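Local atomic coordinates of nisin biosynthesis protein NisC (Lactococcus lactis subsp. lactis, PDB entry 2G0D), a protein that catalyses lanthionine ring formation in nisin maturation, adding peptide cysteine thiols to dehydrated residues at a zinc-containing site. Residues A[130-133]-A[134-137]. Numbering follows the deposited sequence.
Sequences TPPD and YDVI
Y134 folds back over P131 in a short, weakly bonded turn. The carbonyl oxygen of P131 sits 3.6 Å above the plane of the Y134 ring, over its centre. The CE1 and CZ end of the ring also reaches the proline, with Y134 CE1 3.5 Å from P131 CA. The proline ring and the tyrosine ring extend alongside each other. Y134 takes this course because its CG stands between the backbone N and the carbonyl carbon (chi1 62°).

The same P131 oxygen accepts two backbone bonds. D135 N gives the first, 2.9 Å from P131 O, nearly in line with the C=O bond. Y134 N gives the second at 3.0 Å from P131 O, from above the carbonyl plane. The turn 131-134 leads into the loop before helix 140-147, in the alpha toroid of the LanC-like cyclases. The side chain of D135 is about 11 Å from the bound zinc ion. The carboxylate lies beside the P131 carbonyl, with D135 OD1 3.7 Å from P131 CB. There OD1 bonds to H206 ND1, while OD2 accepts from the backbone N of E138 and G139.

P131, Y134 and D135 are buried. The T130 and D133 side is looser and partly exposed. D133 turns its carboxylate back to the start of the turn, where OD2 takes the T130 N-H at 3.0 Å and 166°. T130 OG1 bonds to N185 O.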
loop_
_atom_site.group_PDB
_atom_site.type_symbol
_atom_site.label_atom_id
_atom_site.label_comp_id
_atom_site.label_asym_id
_atom_site.label_seq_id
_atom_site.Cartn_x
_atom_site.Cartn_y
_atom_site.Cartn_z
ATOM N N THR A 130 17.528 -3.249 4.088
ATOM C CA THR A 130 16.665 -4.253 3.497
ATOM C C THR A 130 15.287 -3.589 3.289
ATOM O O THR A 130 14.992 -2.595 3.968
ATOM C CB THR A 130 16.610 -5.499 4.412
ATOM O OG1 THR A 130 15.768 -6.497 3.839
ATOM C CG2 THR A 130 16.131 -5.159 5.828
ATOM N N PRO A 131 14.465 -4.084 2.330
ATOM C CA PRO A 131 13.183 -3.374 2.069
ATOM C C PRO A 131 12.259 -3.074 3.266
ATOM O O PRO A 131 11.773 -1.945 3.346
ATOM C CB PRO A 131 12.490 -4.250 1.015
ATOM C CG PRO A 131 13.633 -4.897 0.279
ATOM C CD PRO A 131 14.630 -5.220 1.401
ATOM N N PRO A 132 12.021 -4.042 4.189
ATOM C CA PRO A 132 11.153 -3.737 5.332
ATOM C C PRO A 132 11.577 -2.515 6.145
ATOM O O PRO A 132 10.800 -2.065 6.972
ATOM C CB PRO A 132 11.259 -4.996 6.221
ATOM C CG PRO A 132 11.656 -6.065 5.313
ATOM C CD PRO A 132 12.501 -5.438 4.244
ATOM N N ASP A 133 12.786 -1.995 5.917
ATOM C CA ASP A 133 13.248 -0.775 6.605
ATOM C C ASP A 133 12.454 0.451 6.164
ATOM O O ASP A 133 12.013 1.240 6.994
ATOM C CB ASP A 133 14.739 -0.505 6.365
ATOM C CG ASP A 133 15.657 -1.472 7.116
ATOM O OD1 ASP A 133 15.304 -1.940 8.228
ATOM O OD2 ASP A 133 16.762 -1.738 6.592
ATOM N N TYR A 134 12.272 0.604 4.854
ATOM C CA TYR A 134 11.764 1.855 4.281
ATOM C C TYR A 134 10.420 1.673 3.563
ATOM O O TYR A 134 9.770 2.668 3.234
ATOM C CB TYR A 134 12.786 2.424 3.281
ATOM C CG TYR A 134 13.030 1.494 2.117
ATOM C CD1 TYR A 134 14.124 0.617 2.113
ATOM C CD2 TYR A 134 12.143 1.449 1.043
ATOM C CE1 TYR A 134 14.333 -0.265 1.055
ATOM C CE2 TYR A 134 12.337 0.564 -0.009
ATOM C CZ TYR A 134 13.432 -0.287 -0.005
ATOM O OH TYR A 134 13.621 -1.152 -1.068
ATOM N N ASP A 135 10.024 0.412 3.322
ATOM C CA ASP A 135 8.957 0.095 2.353
ATOM C C ASP A 135 7.528 0.316 2.843
ATOM O O ASP A 135 7.289 0.773 3.947
ATOM C CB ASP A 135 9.169 -1.291 1.669
ATOM C CG ASP A 135 8.724 -2.496 2.519
ATOM O OD1 ASP A 135 9.012 -3.657 2.112
ATOM O OD2 ASP A 135 8.090 -2.317 3.570
ATOM N N VAL A 136 6.577 -0.006 1.983
ATOM C CA VAL A 136 5.165 0.230 2.274
ATOM C C VAL A 136 4.651 -0.840 3.247
ATOM O O VAL A 136 3.951 -0.540 4.214
ATOM C CB VAL A 136 4.339 0.266 0.943
ATOM C CG1 VAL A 136 2.862 0.228 1.234
ATOM C CG2 VAL A 136 4.727 1.499 0.121
ATOM N N ILE A 137 5.021 -2.087 2.999
ATOM C CA ILE A 137 4.416 -3.208 3.720
ATOM C C ILE A 137 4.833 -3.266 5.208
ATOM O O ILE A 137 3.971 -3.291 6.093
ATOM C CB ILE A 137 4.669 -4.539 2.954
ATOM C CG1 ILE A 137 4.234 -4.390 1.479
ATOM C CG2 ILE A 137 4.006 -5.743 3.661
ATOM C CD1 ILE A 137 2.709 -4.127 1.263
#